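Local coordinates for yeast glycogen phosphorylase (Saccharomyces cerevisiae, PDB 1YGP), which belongs to the carbohydrate phosphorylase family, has the two-domain architecture of the GT-B clan and carries pyridoxal-5'-phosphate, at residues 433-438 against 455-460; 376-381 against 391-396; 628-633 against 679-684. All coordinates share one frame; numbering follows the deposited sequence.

Contact 1. Residues 433-438 against 455-460; sequences DINWFF and RISIIE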
loop_
_atom_site.group_PDB
_atom_site.type_symbol
_atom_site.label_atom_id
_atom_site.label_comp_id
_atom_site.label_asym_id
_atom_site.label_seq_id
_atom_site.Cartn_x
_atom_site.Cartn_y
_atom_site.Cartn_z
ATOM N N ASP A 433 29.414 30.214 -7.202
ATOM C CA ASP A 433 30.630 29.993 -7.975
ATOM C C ASP A 433 30.419 29.921 -9.474
ATOM O O ASP A 433 31.096 30.624 -10.232
ATOM C CB ASP A 433 31.308 28.711 -7.554
ATOM C CG ASP A 433 32.155 28.780 -6.290
ATOM O OD1 ASP A 433 32.038 29.713 -5.489
ATOM O OD2 ASP A 433 32.946 27.857 -6.113
ATOM N N ILE A 434 29.451 29.104 -9.892
ATOM C CA ILE A 434 29.063 28.925 -11.283
ATOM C C ILE A 434 28.795 30.297 -11.908
ATOM O O ILE A 434 29.358 30.654 -12.948
ATOM C CB ILE A 434 27.808 27.978 -11.269
ATOM C CG1 ILE A 434 28.276 26.525 -11.050
ATOM C CG2 ILE A 434 26.993 28.120 -12.562
ATOM C CD1 ILE A 434 27.167 25.466 -10.818
ATOM N N ASN A 435 27.987 31.114 -11.228
ATOM C CA ASN A 435 27.616 32.440 -11.710
ATOM C C ASN A 435 28.820 33.354 -11.823
ATOM O O ASN A 435 28.893 34.153 -12.757
ATOM C CB ASN A 435 26.612 33.117 -10.775
ATOM C CG ASN A 435 26.070 34.416 -11.358
ATOM O OD1 ASN A 435 25.423 34.431 -12.390
ATOM N ND2 ASN A 435 26.208 35.585 -10.773
ATOM N N TRP A 436 29.781 33.212 -10.902
ATOM C CA TRP A 436 30.952 34.070 -10.861
ATOM C C TRP A 436 31.778 33.897 -12.109
ATOM O O TRP A 436 32.015 34.866 -12.836
ATOM C CB TRP A 436 31.850 33.762 -9.655
ATOM C CG TRP A 436 33.031 34.713 -9.578
ATOM C CD1 TRP A 436 34.274 34.268 -9.936
ATOM C CD2 TRP A 436 33.007 36.039 -9.194
ATOM N NE1 TRP A 436 35.049 35.315 -9.790
ATOM C CE2 TRP A 436 34.359 36.383 -9.353
ATOM C CE3 TRP A 436 32.101 37.002 -8.742
ATOM C CZ2 TRP A 436 34.817 37.675 -9.061
ATOM C CZ3 TRP A 436 32.552 38.296 -8.450
ATOM C CH2 TRP A 436 33.900 38.629 -8.607
ATOM N N PHE A 437 32.213 32.678 -12.372
ATOM C CA PHE A 437 33.009 32.470 -13.550
ATOM C C PHE A 437 32.223 32.828 -14.817
ATOM O O PHE A 437 32.797 33.430 -15.727
ATOM C CB PHE A 437 33.459 31.030 -13.557
ATOM C CG PHE A 437 34.328 30.673 -12.360
ATOM C CD1 PHE A 437 35.507 31.370 -12.100
ATOM C CD2 PHE A 437 33.952 29.624 -11.521
ATOM C CE1 PHE A 437 36.293 31.009 -11.006
ATOM C CE2 PHE A 437 34.748 29.275 -10.431
ATOM C CZ PHE A 437 35.918 29.965 -10.173
ATOM N N PHE A 438 30.911 32.558 -14.915
ATOM C CA PHE A 438 30.112 32.885 -16.100
ATOM C C PHE A 438 30.163 34.389 -16.321
ATOM O O PHE A 438 30.470 34.839 -17.421
ATOM C CB PHE A 438 28.652 32.425 -15.903
ATOM C CG PHE A 438 27.675 32.961 -16.932
ATOM C CD1 PHE A 438 27.765 32.594 -18.278
ATOM C CD2 PHE A 438 26.675 33.845 -16.530
ATOM C CE1 PHE A 438 26.859 33.115 -19.214
ATOM C CE2 PHE A 438 25.767 34.368 -17.468
ATOM C CZ PHE A 438 25.860 34.004 -18.812
ATOM N N ARG A 455 21.753 41.901 -16.284
ATOM C CA ARG A 455 20.656 41.200 -16.922
ATOM C C ARG A 455 20.852 39.704 -17.110
ATOM O O ARG A 455 19.926 38.910 -16.936
ATOM C CB ARG A 455 20.366 41.751 -18.304
ATOM C CG ARG A 455 19.845 43.170 -18.421
ATOM C CD ARG A 455 19.251 43.400 -19.815
ATOM N NE ARG A 455 20.163 42.995 -20.875
ATOM C CZ ARG A 455 21.121 43.788 -21.351
ATOM N NH1 ARG A 455 21.291 45.031 -20.891
ATOM N NH2 ARG A 455 21.974 43.283 -22.238
ATOM N N ILE A 456 22.053 39.298 -17.500
ATOM C CA ILE A 456 22.329 37.922 -17.837
ATOM C C ILE A 456 22.652 37.120 -16.575
ATOM O O ILE A 456 22.789 35.897 -16.668
ATOM C CB ILE A 456 23.485 38.002 -18.914
ATOM C CG1 ILE A 456 23.332 36.833 -19.862
ATOM C CG2 ILE A 456 24.892 37.989 -18.288
ATOM C CD1 ILE A 456 24.310 36.838 -21.052
ATOM N N SER A 457 22.774 37.735 -15.396
ATOM C CA SER A 457 23.177 37.011 -14.203
ATOM C C SER A 457 22.163 35.989 -13.741
ATOM O O SER A 457 20.957 36.177 -13.859
ATOM C CB SER A 457 23.420 37.960 -13.036
ATOM O OG SER A 457 23.896 37.354 -11.830
ATOM N N ILE A 458 22.698 34.911 -13.162
ATOM C CA ILE A 458 21.891 33.870 -12.571
ATOM C C ILE A 458 21.338 34.436 -11.276
ATOM O O ILE A 458 20.181 34.149 -10.987
ATOM C CB ILE A 458 22.742 32.610 -12.305
ATOM C CG1 ILE A 458 23.202 31.999 -13.619
ATOM C CG2 ILE A 458 21.928 31.587 -11.535
ATOM C CD1 ILE A 458 24.222 30.851 -13.425
ATOM N N ILE A 459 22.039 35.214 -10.450
ATOM C CA ILE A 459 21.392 35.728 -9.246
ATOM C C ILE A 459 20.805 37.087 -9.590
ATOM O O ILE A 459 21.529 37.985 -10.048
ATOM C CB ILE A 459 22.386 35.868 -8.058
ATOM C CG1 ILE A 459 22.615 34.540 -7.394
ATOM C CG2 ILE A 459 21.797 36.730 -6.955
ATOM C CD1 ILE A 459 23.392 33.480 -8.181
ATOM N N GLU A 460 19.489 37.202 -9.396
ATOM C CA GLU A 460 18.722 38.421 -9.609
ATOM C C GLU A 460 18.792 39.207 -8.326
ATOM O O GLU A 460 18.300 38.754 -7.290
ATOM C CB GLU A 460 17.257 38.119 -9.909
ATOM C CG GLU A 460 16.364 39.336 -10.107
ATOM C CD GLU A 460 14.949 38.994 -10.548
ATOM O OE1 GLU A 460 14.751 38.777 -11.742
ATOM O OE2 GLU A 460 14.040 38.948 -9.717
#
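Asn-435 on helix 425-445 holds the turn at 457-459 with both ends of its side-chain amide. Two hydrogen bonds result. Ile-458 N donates to Asn-435 OD1 over 2.9 Å, with an N-H...O angle of 157°. The N-H comes in well above the carbonyl plane, 40° out of it. Asn-435 ND2 donates to Ser-457 OG over 3.1 Å along a more bent path, slightly tilted from the amide plane. CG lies anti to the backbone N of Asn-435 (chi1 -172°), which carries the amide off the helix to the turn. Ser-457 OG in turn donates to Ile-459 O, 3.0 Å away. The hydroxyl thus accepts from the helix and donates within its own turn.

Apolar contacts flank this polar centre. Ile-434 CG2 meets Ile-458 CD1 at 4.0 Å. Ile-459 reaches the CB of Asn-435 with the end of its side chain. Phe-438 runs roughly perpendicular to Ile-456, with Phe-438 CE2 3.8 Å from Ile-456 CG2. Phe-503 meets the Phe-438 ring edge-to-face.

A carbonyl oxygen, Ile-456 O, also faces the edge of the Phe-438 ring, near its plane.

The turn joins helix 451-456 to strand 459-460, an outer strand of a small antiparallel sheet. It is anchored to that sheet by backbone bonding of Ile-458 with Arg-469. All the touching residues are buried. In this largely apolar interface a single amide satisfies a backbone N-H and meets a hydroxyl, which probably holds the turn in place on the helix.

Contact 2. Residues 376-381 against 391-396; sequences ELQRVL and EAWDIV
Gln-378 reaches Trp-393 and Ala-392 through a folded side chain. CG is anti to the backbone N, and a bend at chi2 (65°) then swings the amide across to helix 389-399. Gln-378 OE1 lies 3.3 Å from Ala-392 CB. Gln-378 OE1 also sits at the edge of the Trp-393 ring, in its plane, 3.7 Å from Trp-393 CE3. The amide and ring planes are almost perpendicular, at 88°. OE1 is close to Trp-393 N as well, but the angle is too poor for a hydrogen bond. NE2 has a weak hydrogen bond to Trp-389 O.

The segments belong to two consecutive helices, 372-384 and 389-399, packed as an antiparallel pair. Their local axes are 9.2 Å apart at an angle of 147°. The pair forms the connection of a beta-alpha-beta crossover between the adjacent parallel strands 361-366 and 400-404, in the first Rossmann-like domain of the GT-B fold.

Val-396 turns CG2 to the other helix, where Val-396 CG2 lies 3.9 Å from Leu-377 CG. The two side chains run past each other in opposite directions. Leu-381 CB rests against Ala-392 CB at 3.8 Å, and Leu-381 CD1 is 4.2 Å from Ile-395 CB.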
loop_
_atom_site.group_PDB
_atom_site.type_symbol
_atom_site.label_atom_id
_atom_site.label_comp_id
_atom_site.label_asym_id
_atom_site.label_seq_id
_atom_site.Cartn_x
_atom_site.Cartn_y
_atom_site.Cartn_z
ATOM N N GLU A 376 23.905 19.512 -8.616
ATOM C CA GLU A 376 24.178 18.281 -7.904
ATOM C C GLU A 376 25.297 17.484 -8.578
ATOM O O GLU A 376 26.165 17.000 -7.837
ATOM C CB GLU A 376 22.890 17.478 -7.845
ATOM C CG GLU A 376 22.982 16.055 -7.301
ATOM C CD GLU A 376 23.312 15.908 -5.820
ATOM O OE1 GLU A 376 23.291 16.884 -5.077
ATOM O OE2 GLU A 376 23.579 14.778 -5.409
ATOM N N LEU A 377 25.359 17.330 -9.921
ATOM C CA LEU A 377 26.442 16.586 -10.534
ATOM C C LEU A 377 27.711 17.353 -10.216
ATOM O O LEU A 377 28.675 16.737 -9.754
ATOM C CB LEU A 377 26.281 16.463 -12.050
ATOM C CG LEU A 377 27.345 15.647 -12.831
ATOM C CD1 LEU A 377 27.594 14.311 -12.151
ATOM C CD2 LEU A 377 26.877 15.427 -14.255
ATOM N N GLN A 378 27.728 18.684 -10.307
ATOM C CA GLN A 378 28.919 19.439 -9.935
ATOM C C GLN A 378 29.288 19.177 -8.472
ATOM O O GLN A 378 30.453 18.867 -8.186
ATOM C CB GLN A 378 28.661 20.918 -10.166
ATOM C CG GLN A 378 29.838 21.826 -9.906
ATOM C CD GLN A 378 31.034 21.658 -10.819
ATOM O OE1 GLN A 378 31.099 20.808 -11.704
ATOM N NE2 GLN A 378 32.035 22.505 -10.627
ATOM N N ARG A 379 28.303 19.226 -7.554
ATOM C CA ARG A 379 28.535 18.922 -6.159
ATOM C C ARG A 379 29.150 17.536 -5.965
ATOM O O ARG A 379 30.156 17.437 -5.253
ATOM C CB ARG A 379 27.239 18.973 -5.353
ATOM C CG ARG A 379 27.507 18.772 -3.851
ATOM C CD ARG A 379 26.287 18.720 -2.936
ATOM N NE ARG A 379 25.500 17.526 -3.165
ATOM C CZ ARG A 379 25.821 16.372 -2.595
ATOM N NH1 ARG A 379 26.864 16.258 -1.767
ATOM N NH2 ARG A 379 25.142 15.287 -2.937
ATOM N N VAL A 380 28.669 16.447 -6.571
ATOM C CA VAL A 380 29.252 15.164 -6.235
ATOM C C VAL A 380 30.619 15.049 -6.875
ATOM O O VAL A 380 31.532 14.557 -6.196
ATOM C CB VAL A 380 28.376 13.963 -6.685
ATOM C CG1 VAL A 380 26.994 14.175 -6.136
ATOM C CG2 VAL A 380 28.255 13.844 -8.166
ATOM N N LEU A 381 30.839 15.535 -8.111
ATOM C CA LEU A 381 32.148 15.394 -8.735
ATOM C C LEU A 381 33.201 16.176 -7.967
ATOM O O LEU A 381 34.302 15.673 -7.766
ATOM C CB LEU A 381 32.140 15.876 -10.180
ATOM C CG LEU A 381 31.406 15.062 -11.221
ATOM C CD1 LEU A 381 31.683 15.710 -12.557
ATOM C CD2 LEU A 381 31.873 13.612 -11.267
ATOM N N GLU A 391 37.393 20.897 -14.118
ATOM C CA GLU A 391 37.300 19.718 -14.963
ATOM C C GLU A 391 35.885 19.145 -14.856
ATOM O O GLU A 391 35.266 18.763 -15.847
ATOM C CB GLU A 391 38.326 18.744 -14.494
ATOM C CG GLU A 391 38.537 17.522 -15.375
ATOM C CD GLU A 391 39.286 16.395 -14.649
ATOM O OE1 GLU A 391 40.238 16.670 -13.904
ATOM O OE2 GLU A 391 38.901 15.233 -14.817
ATOM N N ALA A 392 35.348 19.153 -13.630
ATOM C CA ALA A 392 34.005 18.705 -13.303
ATOM C C ALA A 392 32.963 19.511 -14.068
ATOM O O ALA A 392 32.105 18.964 -14.783
ATOM C CB ALA A 392 33.772 18.882 -11.814
ATOM N N TRP A 393 33.098 20.837 -13.999
ATOM C CA TRP A 393 32.181 21.717 -14.695
ATOM C C TRP A 393 32.144 21.482 -16.208
ATOM O O TRP A 393 31.097 21.606 -16.853
ATOM C CB TRP A 393 32.541 23.182 -14.403
ATOM C CG TRP A 393 31.435 24.061 -14.958
ATOM C CD1 TRP A 393 31.682 24.936 -15.978
ATOM C CD2 TRP A 393 30.114 24.029 -14.576
ATOM N NE1 TRP A 393 30.516 25.455 -16.258
ATOM C CE2 TRP A 393 29.562 24.958 -15.458
ATOM C CE3 TRP A 393 29.306 23.374 -13.646
ATOM C CZ2 TRP A 393 28.204 25.250 -15.430
ATOM C CZ3 TRP A 393 27.942 23.663 -13.615
ATOM C CH2 TRP A 393 27.397 24.594 -14.502
ATOM N N ASP A 394 33.259 21.115 -16.807
ATOM C CA ASP A 394 33.257 20.794 -18.213
ATOM C C ASP A 394 32.416 19.559 -18.485
ATOM O O ASP A 394 31.717 19.511 -19.501
ATOM C CB ASP A 394 34.670 20.551 -18.671
ATOM C CG ASP A 394 35.133 21.681 -19.557
ATOM O OD1 ASP A 394 35.447 22.759 -19.032
ATOM O OD2 ASP A 394 35.158 21.459 -20.771
ATOM N N ILE A 395 32.441 18.575 -17.577
ATOM C CA ILE A 395 31.648 17.367 -17.736
ATOM C C ILE A 395 30.153 17.726 -17.616
ATOM O O ILE A 395 29.361 17.406 -18.514
ATOM C CB ILE A 395 32.117 16.334 -16.668
ATOM C CG1 ILE A 395 33.574 15.937 -16.959
ATOM C CG2 ILE A 395 31.244 15.092 -16.703
ATOM C CD1 ILE A 395 34.294 15.005 -15.960
ATOM N N VAL A 396 29.757 18.465 -16.578
ATOM C CA VAL A 396 28.387 18.890 -16.383
ATOM C C VAL A 396 27.838 19.514 -17.667
ATOM O O VAL A 396 26.869 19.033 -18.252
ATOM C CB VAL A 396 28.358 19.894 -15.198
ATOM C CG1 VAL A 396 27.003 20.561 -15.073
ATOM C CG2 VAL A 396 28.574 19.155 -13.889
#

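Contact 3. Residues 628-633 against 679-684; sequences AMKNML and NNDESI
Leu-633 and Met-629 close on Ile-684 to form the tightly packed part of this contact. Ile-684 CG2 does the touching. Ile-684 CG2 lies 3.8 Å from Leu-633 CD1 and 4.2 Å from Met-629 SD. It is met by a terminal methyl and a thioether sulfur, and both side chains lie roughly crosswise to Ile-684. Leu-633 also sets CD2 against the backbone, 3.7 Å from Ser-683 O. Met-629 and Ile-684 are buried. Leu-687 and Val-642 add to the packing around Met-629.

The other side is polar and nearer solvent: Lys-630, Asp-681 and Ser-683 are all partly exposed. The CB of Lys-630 does not point at the loop. Bends at chi2 (-67°) and chi4 (63°) bring its end back to Asp-681. Lys-630 NZ forms a salt bridge with Asp-681 OD2 at 2.9 Å, from above the carboxylate plane, 43° out of it. Asp-681 OD1 takes a hydrogen bond from Ser-683 OG at 2.7 Å, from the syn side but well out of the carboxylate plane. The carboxylate is therefore held from the helix and from within its own loop. Tyr-626 OH has weak hydrogen bonds with both Lys-630 NZ and Asp-681 OD2. The CE of Lys-630 passes 3.3 Å from Ser-683 OG.

Segment 628-633 lies near the C-terminal end of helix 615-634, which follows strand 601-606. Segment 679-684 lies in the loop from helix 662-678 to strand 688-693. The helix of one beta-alpha-beta crossover thus packs on the loop of the next, an arrangement of the parallel, Rossmann-like sheet in a GT-B fold.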
loop_
_atom_site.group_PDB
_atom_site.type_symbol
_atom_site.label_atom_id
_atom_site.label_comp_id
_atom_site.label_asym_id
_atom_site.label_seq_id
_atom_site.Cartn_x
_atom_site.Cartn_y
_atom_site.Cartn_z
ATOM N N ALA A 628 -29.745 34.304 -29.936
ATOM C CA ALA A 628 -30.175 34.544 -31.290
ATOM C C ALA A 628 -31.269 33.551 -31.701
ATOM O O ALA A 628 -32.285 33.935 -32.284
ATOM C CB ALA A 628 -28.969 34.409 -32.196
ATOM N N MET A 629 -31.146 32.275 -31.337
ATOM C CA MET A 629 -32.113 31.239 -31.679
ATOM C C MET A 629 -33.469 31.529 -31.076
ATOM O O MET A 629 -34.500 31.539 -31.743
ATOM C CB MET A 629 -31.725 29.886 -31.150
ATOM C CG MET A 629 -30.378 29.341 -31.512
ATOM S SD MET A 629 -30.309 27.697 -30.771
ATOM C CE MET A 629 -30.359 26.794 -32.292
ATOM N N LYS A 630 -33.433 31.782 -29.779
ATOM C CA LYS A 630 -34.604 32.035 -28.983
ATOM C C LYS A 630 -35.384 33.230 -29.464
ATOM O O LYS A 630 -36.603 33.168 -29.647
ATOM C CB LYS A 630 -34.171 32.229 -27.531
ATOM C CG LYS A 630 -34.440 30.992 -26.697
ATOM C CD LYS A 630 -35.958 30.914 -26.650
ATOM C CE LYS A 630 -36.501 29.746 -25.897
ATOM N NZ LYS A 630 -36.109 29.835 -24.505
ATOM N N ASN A 631 -34.644 34.307 -29.717
ATOM C CA ASN A 631 -35.210 35.549 -30.208
ATOM C C ASN A 631 -35.888 35.330 -31.557
ATOM O O ASN A 631 -36.977 35.827 -31.837
ATOM C CB ASN A 631 -34.099 36.560 -30.343
ATOM C CG ASN A 631 -34.634 37.972 -30.423
ATOM O OD1 ASN A 631 -34.806 38.629 -29.391
ATOM N ND2 ASN A 631 -34.918 38.498 -31.615
ATOM N N MET A 632 -35.261 34.515 -32.404
ATOM C CA MET A 632 -35.757 34.199 -33.725
ATOM C C MET A 632 -37.088 33.482 -33.575
ATOM O O MET A 632 -38.076 33.931 -34.167
ATOM C CB MET A 632 -34.734 33.316 -34.454
ATOM C CG MET A 632 -34.955 33.203 -35.951
ATOM S SD MET A 632 -33.657 32.309 -36.842
ATOM C CE MET A 632 -32.531 33.657 -37.028
ATOM N N LEU A 633 -37.157 32.419 -32.764
ATOM C CA LEU A 633 -38.393 31.670 -32.527
ATOM C C LEU A 633 -39.539 32.603 -32.121
ATOM O O LEU A 633 -40.645 32.588 -32.678
ATOM C CB LEU A 633 -38.221 30.658 -31.396
ATOM C CG LEU A 633 -37.335 29.451 -31.486
ATOM C CD1 LEU A 633 -36.799 29.161 -30.105
ATOM C CD2 LEU A 633 -38.101 28.267 -32.019
ATOM N N ASN A 679 -29.917 22.880 -22.345
ATOM C CA ASN A 679 -30.248 21.474 -22.508
ATOM C C ASN A 679 -31.681 21.155 -22.163
ATOM O O ASN A 679 -32.286 20.193 -22.653
ATOM C CB ASN A 679 -29.385 20.580 -21.635
ATOM C CG ASN A 679 -27.931 20.444 -22.054
ATOM O OD1 ASN A 679 -27.526 20.653 -23.197
ATOM N ND2 ASN A 679 -27.067 20.092 -21.120
ATOM N N ASN A 680 -32.267 21.991 -21.319
ATOM C CA ASN A 680 -33.602 21.680 -20.861
ATOM C C ASN A 680 -34.629 22.618 -21.446
ATOM O O ASN A 680 -35.788 22.632 -21.018
ATOM C CB ASN A 680 -33.612 21.727 -19.340
ATOM C CG ASN A 680 -32.614 20.721 -18.784
ATOM O OD1 ASN A 680 -32.599 19.543 -19.140
ATOM N ND2 ASN A 680 -31.689 21.129 -17.932
ATOM N N ASP A 681 -34.262 23.387 -22.471
ATOM C CA ASP A 681 -35.213 24.287 -23.081
ATOM C C ASP A 681 -35.875 23.733 -24.337
ATOM O O ASP A 681 -35.420 23.872 -25.475
ATOM C CB ASP A 681 -34.525 25.595 -23.396
ATOM C CG ASP A 681 -35.439 26.573 -24.102
ATOM O OD1 ASP A 681 -36.608 26.672 -23.734
ATOM O OD2 ASP A 681 -34.964 27.203 -25.041
ATOM N N GLU A 682 -37.061 23.196 -24.105
ATOM C CA GLU A 682 -37.874 22.569 -25.131
ATOM C C GLU A 682 -38.018 23.292 -26.454
ATOM O O GLU A 682 -37.963 22.659 -27.503
ATOM C CB GLU A 682 -39.269 22.344 -24.597
ATOM N N SER A 683 -38.121 24.619 -26.405
ATOM C CA SER A 683 -38.339 25.467 -27.570
ATOM C C SER A 683 -37.345 25.295 -28.707
ATOM O O SER A 683 -37.718 25.323 -29.883
ATOM C CB SER A 683 -38.317 26.922 -27.142
ATOM O OG SER A 683 -38.435 27.071 -25.730
ATOM N N ILE A 684 -36.065 25.094 -28.386
ATOM C CA ILE A 684 -35.074 24.983 -29.440
ATOM C C ILE A 684 -34.899 23.532 -29.862
ATOM O O ILE A 684 -33.907 23.185 -30.507
ATOM C CB ILE A 684 -33.703 25.595 -28.985
ATOM C CG1 ILE A 684 -33.169 24.992 -27.694
ATOM C CG2 ILE A 684 -33.919 27.081 -28.816
ATOM C CD1 ILE A 684 -31.732 25.427 -27.391
#

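Contacts 1 and 2 are neighbours, with centres about 17 Å apart. They touch directly: Ile-434 CD1 of contact 1 packs 3.4 Å from Trp-393 CZ3 of contact 2, so helix 425-445 leans on helix 389-399. Contact 3 is remote. Its centre lies about 63 Å from that of contact 1 and about 68 Å from that of contact 2, on the opposite side of the chain's centre from contact 2. No segment contains a residue of the pyridoxal-5'-phosphate pocket. Contact 3 is nevertheless linked to it along the chain: Lys-607 comes between strand 601-606 and helix 615-634, and Tyr-696 and Asn-697 follow strand 688-693.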